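PDB 7LBJ: geranyltranstransferase from Stenotrophomonas maltophilia, which probably condenses allylic diphosphates with isopentenyl diphosphate to make farnesyl or longer prenyl diphosphates, with magnesium as cofactor. Local coordinates for residues 55-60 against 79-84; 221-226 against 293-298. All blocks are in the same frame, centred on the assembly; numbering follows the deposited sequence.

In the fold
From the N terminus, the chain runs through helices 11-29 and 38-46 to helix 55-65, then turns back after a short connection into helix 75-92. Contact 1 closes this helical hairpin, with 18 residues between its segments. Contact 2 comes later and spans 66 residues, bringing helix 286-297, near the C terminus, alongside helix 206-233; part of the intervening chain, 235-249, is not modelled. The two loops follow one another in series, neither nesting nor crossing. The centres of contact 1 and contact 2 lie about 17 Å apart, and the nearest atoms of contact 1 and contact 2 are about 5 Å apart, without touching. Contact 1 pairs two helices in the middle of the mainly helical prenyl synthase fold, whereas contact 2 joins its C-terminal end to the body.

Contact 1 of 2, residues 55-60 against 79-84; sequences MRPLLV and MSVELI
Arg56 and Glu82 mark the nearest backbone approach, CA to CA 6.1 Å, of two almost antiparallel helical segments, 55-60 and 79-84, whose axes come within 8.0 Å at 158°. Val81 sends CG2 into the interface, 3.6 Å from CB of Arg56 and 3.9 Å from CG2 of Val60. Beside it the chain of Glu82 crosses Pro57 at about a right angle. Its bend at chi2 (67°) brings the carboxylate against the CG-CD edge of the proline ring, OE1 3.1 Å from Pro57 CD.

A single water connects the polar parts. It donates to Glu82 OE1 at 2.6 Å and accepts from the backbone N of Arg56 at 2.9 Å and from NH1 of the same residue at 3.0 Å, lying in the plane of the guanidinium at its edge. It thus serves an amide in the first turn of helix 55-65 and links two opposite charges that do not touch. The other carboxylate oxygen, OE2, is salt-bridged to Arg54. Segment 55-60 begins within the GGKRMRP signature, whose basic residues bind isopentenyl diphosphate in relatives. Helix 140-154 packs on Val81 through Leu150, helix 11-29 meets Leu58 and Met79, and helix 115-134 covers Leu83 and Ile84.

Contact 2 of 2, residues 221-226 against 293-298; sequences LAFQVR and TLAVER
Phe223 and Arg298 stack where segment 221-226 of helix 206-233 runs beside the end of helix 286-297, the short segments nearly parallel at 22°. The Arg298 guanidinium lies flat on the ring in a cation-pi contact, CZ 3.9 Å from the ring centroid, with the planes 15° apart. Its NH2, poised over the ring centre, also donates to Phe223 O at 3.2 Å, and the same nitrogen is salt-bridged to Asp227, which probably balances much of the charge of this buried side chain. NH1 turns to its own helix end, with a weak bond to Leu294 O and a doubtfully short approach to Ala295 O. With chi1 at 76°, CG lies between the backbone N and the carbonyl carbon, and the extended chain crosses the helix end toward Phe223.

Arg226 slides past Arg298 in the opposite direction and grips the backbone O of Arg298 side-on with two nitrogens. NE, at 3.2 Å, lies in the carbonyl plane, whereas NH2, at 3.1 Å, sits well above it. Val296 O lies over the guanidinium face, 3.4 Å from Arg226 NE, at an angle too poor for a bond. Apart from the polar groups, Ala222 CB meets Val296 CG2 at 4.1 Å.

Phe223 to Arg226 lead into DDILD, the second aspartate-rich motif (DDxxD), whose aspartates bind magnesium in relatives; Arg298 holds its first aspartate, Asp227.

Contact 1 of 2, residues 55-60 against 79-84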
loop_
_atom_site.group_PDB
_atom_site.type_symbol
_atom_site.label_atom_id
_atom_site.label_comp_id
_atom_site.label_asym_id
_atom_site.label_seq_id
_atom_site.Cartn_x
_atom_site.Cartn_y
_atom_site.Cartn_z
ATOM N N MET A 55 -12.237 14.372 7.674
ATOM C CA MET A 55 -11.627 14.661 8.966
ATOM C C MET A 55 -10.111 14.542 8.910
ATOM O O MET A 55 -9.395 15.394 9.451
ATOM C CB MET A 55 -12.198 13.730 10.028
ATOM C CG MET A 55 -11.673 13.990 11.419
ATOM S SD MET A 55 -12.328 15.500 12.165
ATOM C CE MET A 55 -13.873 15.766 11.269
ATOM N N ARG A 56 -9.598 13.518 8.224
ATOM C CA ARG A 56 -8.145 13.341 8.208
ATOM C C ARG A 56 -7.432 14.400 7.366
ATOM O O ARG A 56 -6.427 14.964 7.837
ATOM C CB ARG A 56 -7.838 11.895 7.799
ATOM C CG ARG A 56 -8.374 10.928 8.886
ATOM C CD ARG A 56 -8.521 9.487 8.383
ATOM N NE ARG A 56 -9.125 8.647 9.402
ATOM C CZ ARG A 56 -10.419 8.634 9.690
ATOM N NH1 ARG A 56 -11.286 9.396 9.027
ATOM N NH2 ARG A 56 -10.857 7.834 10.659
ATOM N N PRO A 57 -7.867 14.732 6.154
ATOM C CA PRO A 57 -7.276 15.911 5.487
ATOM C C PRO A 57 -7.359 17.180 6.322
ATOM O O PRO A 57 -6.393 17.957 6.376
ATOM C CB PRO A 57 -8.114 16.043 4.207
ATOM C CG PRO A 57 -8.599 14.684 3.944
ATOM C CD PRO A 57 -8.813 14.023 5.278
ATOM N N LEU A 58 -8.501 17.417 6.970
ATOM C CA LEU A 58 -8.655 18.619 7.786
ATOM C C LEU A 58 -7.631 18.652 8.912
ATOM O O LEU A 58 -7.076 19.707 9.235
ATOM C CB LEU A 58 -10.070 18.699 8.352
ATOM C CG LEU A 58 -11.176 19.054 7.362
ATOM C CD1 LEU A 58 -12.509 19.064 8.068
ATOM C CD2 LEU A 58 -10.887 20.408 6.736
ATOM N N LEU A 59 -7.359 17.501 9.516
ATOM C CA LEU A 59 -6.341 17.464 10.557
ATOM C C LEU A 59 -4.962 17.820 10.003
ATOM O O LEU A 59 -4.187 18.511 10.670
ATOM C CB LEU A 59 -6.313 16.090 11.218
ATOM C CG LEU A 59 -7.489 15.782 12.156
ATOM C CD1 LEU A 59 -7.578 14.268 12.357
ATOM C CD2 LEU A 59 -7.315 16.492 13.523
ATOM N N VAL A 60 -4.622 17.338 8.798
ATOM C CA VAL A 60 -3.339 17.710 8.193
ATOM C C VAL A 60 -3.269 19.219 7.990
ATOM O O VAL A 60 -2.295 19.881 8.373
ATOM C CB VAL A 60 -3.124 16.961 6.859
ATOM C CG1 VAL A 60 -1.872 17.493 6.150
ATOM C CG2 VAL A 60 -2.997 15.442 7.101
ATOM N N MET A 79 -4.002 14.461 1.052
ATOM C CA MET A 79 -4.577 13.422 0.204
ATOM C C MET A 79 -4.183 12.031 0.685
ATOM O O MET A 79 -5.004 11.101 0.666
ATOM C CB MET A 79 -4.137 13.622 -1.250
ATOM C CG MET A 79 -4.831 14.773 -1.938
ATOM S SD MET A 79 -4.486 14.774 -3.722
ATOM C CE MET A 79 -2.834 15.442 -3.694
ATOM N N SER A 80 -2.935 11.852 1.103
ATOM C CA SER A 80 -2.481 10.499 1.422
ATOM C C SER A 80 -3.296 9.902 2.569
ATOM O O SER A 80 -3.632 8.713 2.545
ATOM C CB SER A 80 -0.984 10.488 1.754
ATOM O OG SER A 80 -0.737 10.993 3.062
ATOM N N VAL A 81 -3.664 10.715 3.568
ATOM C CA VAL A 81 -4.365 10.097 4.688
ATOM C C VAL A 81 -5.800 9.786 4.307
ATOM O O VAL A 81 -6.375 8.812 4.819
ATOM C CB VAL A 81 -4.284 10.953 5.973
ATOM C CG1 VAL A 81 -2.841 11.039 6.455
ATOM C CG2 VAL A 81 -4.871 12.355 5.750
ATOM N N GLU A 82 -6.405 10.589 3.418
ATOM C CA GLU A 82 -7.766 10.296 2.970
ATOM C C GLU A 82 -7.792 9.071 2.065
ATOM O O GLU A 82 -8.757 8.296 2.111
ATOM C CB GLU A 82 -8.374 11.513 2.251
ATOM C CG GLU A 82 -9.871 11.413 1.943
ATOM C CD GLU A 82 -10.758 11.411 3.188
ATOM O OE1 GLU A 82 -10.230 11.480 4.315
ATOM O OE2 GLU A 82 -12.000 11.345 3.047
ATOM N N LEU A 83 -6.730 8.875 1.257
ATOM C CA LEU A 83 -6.639 7.684 0.408
ATOM C C LEU A 83 -6.451 6.414 1.230
ATOM O O LEU A 83 -7.036 5.369 0.906
ATOM C CB LEU A 83 -5.500 7.837 -0.622
ATOM C CG LEU A 83 -5.833 8.925 -1.652
ATOM C CD1 LEU A 83 -4.600 9.304 -2.453
ATOM C CD2 LEU A 83 -6.963 8.483 -2.596
ATOM N N ILE A 84 -5.640 6.463 2.290
ATOM C CA ILE A 84 -5.535 5.288 3.154
ATOM C C ILE A 84 -6.884 5.001 3.797
ATOM O O ILE A 84 -7.360 3.860 3.812
ATOM C CB ILE A 84 -4.426 5.474 4.203
ATOM C CG1 ILE A 84 -3.051 5.517 3.505
ATOM C CG2 ILE A 84 -4.460 4.341 5.241
ATOM C CD1 ILE A 84 -2.736 4.255 2.686
HETATM O O HOH W 1 -11.034 11.415 6.837
#

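Contact 2 of 2, residues 221-226 against 293-298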
loop_
_atom_site.group_PDB
_atom_site.type_symbol
_atom_site.label_atom_id
_atom_site.label_comp_id
_atom_site.label_asym_id
_atom_site.label_seq_id
_atom_site.Cartn_x
_atom_site.Cartn_y
_atom_site.Cartn_z
ATOM N N LEU A 221 -9.639 8.639 19.990
ATOM C CA LEU A 221 -10.529 7.910 20.897
ATOM C C LEU A 221 -11.858 8.645 21.068
ATOM O O LEU A 221 -12.925 8.021 21.008
ATOM C CB LEU A 221 -9.856 7.696 22.254
ATOM C CG LEU A 221 -10.672 6.914 23.293
ATOM C CD1 LEU A 221 -11.075 5.558 22.737
ATOM C CD2 LEU A 221 -9.906 6.721 24.647
ATOM N N ALA A 222 -11.817 9.972 21.242
ATOM C CA ALA A 222 -13.051 10.729 21.412
ATOM C C ALA A 222 -14.020 10.471 20.271
ATOM O O ALA A 222 -15.225 10.284 20.491
ATOM C CB ALA A 222 -12.744 12.228 21.529
ATOM N N PHE A 223 -13.518 10.473 19.038
ATOM C CA PHE A 223 -14.381 10.245 17.886
ATOM C C PHE A 223 -15.122 8.918 18.023
ATOM O O PHE A 223 -16.320 8.824 17.735
ATOM C CB PHE A 223 -13.518 10.276 16.622
ATOM C CG PHE A 223 -14.289 10.353 15.350
ATOM C CD1 PHE A 223 -14.682 11.582 14.841
ATOM C CD2 PHE A 223 -14.594 9.200 14.630
ATOM C CE1 PHE A 223 -15.382 11.668 13.635
ATOM C CE2 PHE A 223 -15.308 9.275 13.427
ATOM C CZ PHE A 223 -15.700 10.514 12.931
ATOM N N GLN A 224 -14.428 7.885 18.492
ATOM C CA GLN A 224 -15.041 6.566 18.577
ATOM C C GLN A 224 -16.017 6.451 19.748
ATOM O O GLN A 224 -17.063 5.811 19.618
ATOM C CB GLN A 224 -13.951 5.498 18.684
ATOM C CG GLN A 224 -14.508 4.094 18.704
ATOM C CD GLN A 224 -15.229 3.746 17.415
ATOM O OE1 GLN A 224 -14.779 4.120 16.334
ATOM N NE2 GLN A 224 -16.368 3.047 17.526
ATOM N N VAL A 225 -15.688 7.032 20.905
ATOM C CA VAL A 225 -16.648 7.052 22.017
ATOM C C VAL A 225 -17.934 7.758 21.590
ATOM O O VAL A 225 -19.046 7.270 21.837
ATOM C CB VAL A 225 -16.017 7.715 23.255
ATOM C CG1 VAL A 225 -17.037 7.840 24.390
ATOM C CG2 VAL A 225 -14.791 6.910 23.727
ATOM N N ARG A 226 -17.801 8.916 20.927
ATOM C CA ARG A 226 -18.978 9.632 20.427
ATOM C C ARG A 226 -19.792 8.761 19.482
ATOM O O ARG A 226 -21.030 8.732 19.557
ATOM C CB ARG A 226 -18.549 10.924 19.715
ATOM C CG ARG A 226 -19.703 11.726 19.074
ATOM C CD ARG A 226 -20.817 11.959 20.085
ATOM N NE ARG A 226 -21.841 12.895 19.629
ATOM C CZ ARG A 226 -22.955 13.171 20.300
ATOM N NH1 ARG A 226 -23.234 12.576 21.455
ATOM N NH2 ARG A 226 -23.808 14.064 19.805
ATOM N N THR A 293 -13.878 19.778 18.849
ATOM C CA THR A 293 -15.294 19.962 19.147
ATOM C C THR A 293 -16.173 19.132 18.216
ATOM O O THR A 293 -17.149 18.528 18.659
ATOM C CB THR A 293 -15.648 21.449 19.049
ATOM O OG1 THR A 293 -14.833 22.185 19.976
ATOM C CG2 THR A 293 -17.127 21.690 19.348
ATOM N N LEU A 294 -15.841 19.082 16.919
ATOM C CA LEU A 294 -16.620 18.253 15.998
ATOM C C LEU A 294 -16.549 16.779 16.379
ATOM O O LEU A 294 -17.541 16.054 16.269
ATOM C CB LEU A 294 -16.131 18.439 14.564
ATOM C CG LEU A 294 -16.529 19.763 13.907
ATOM C CD1 LEU A 294 -15.925 19.828 12.505
ATOM C CD2 LEU A 294 -18.053 19.951 13.867
ATOM N N ALA A 295 -15.380 16.315 16.827
ATOM C CA ALA A 295 -15.258 14.914 17.211
ATOM C C ALA A 295 -16.144 14.577 18.407
ATOM O O ALA A 295 -16.550 13.423 18.568
ATOM C CB ALA A 295 -13.797 14.573 17.515
ATOM N N VAL A 296 -16.478 15.560 19.233
ATOM C CA VAL A 296 -17.185 15.308 20.486
ATOM C C VAL A 296 -18.676 15.603 20.344
ATOM O O VAL A 296 -19.514 14.996 21.027
ATOM C CB VAL A 296 -16.545 16.145 21.607
ATOM C CG1 VAL A 296 -17.408 16.174 22.849
ATOM C CG2 VAL A 296 -15.142 15.592 21.911
ATOM N N GLU A 297 -19.025 16.533 19.451
ATOM C CA GLU A 297 -20.342 17.157 19.486
ATOM C C GLU A 297 -21.181 16.956 18.238
ATOM O O GLU A 297 -22.369 17.298 18.266
ATOM C CB GLU A 297 -20.209 18.668 19.726
ATOM C CG GLU A 297 -19.395 19.015 20.958
ATOM C CD GLU A 297 -19.698 20.395 21.485
ATOM O OE1 GLU A 297 -20.567 21.080 20.899
ATOM O OE2 GLU A 297 -19.060 20.791 22.486
ATOM N N ARG A 298 -20.619 16.431 17.154
ATOM C CA ARG A 298 -21.397 16.295 15.931
ATOM C C ARG A 298 -22.595 15.374 16.156
ATOM O O ARG A 298 -22.555 14.445 16.972
ATOM C CB ARG A 298 -20.521 15.767 14.795
ATOM C CG ARG A 298 -20.218 14.284 14.892
ATOM C CD ARG A 298 -18.897 13.917 14.225
ATOM N NE ARG A 298 -18.591 12.509 14.436
ATOM C CZ ARG A 298 -18.192 12.011 15.594
ATOM N NH1 ARG A 298 -18.008 12.786 16.643
ATOM N NH2 ARG A 298 -17.983 10.703 15.702
#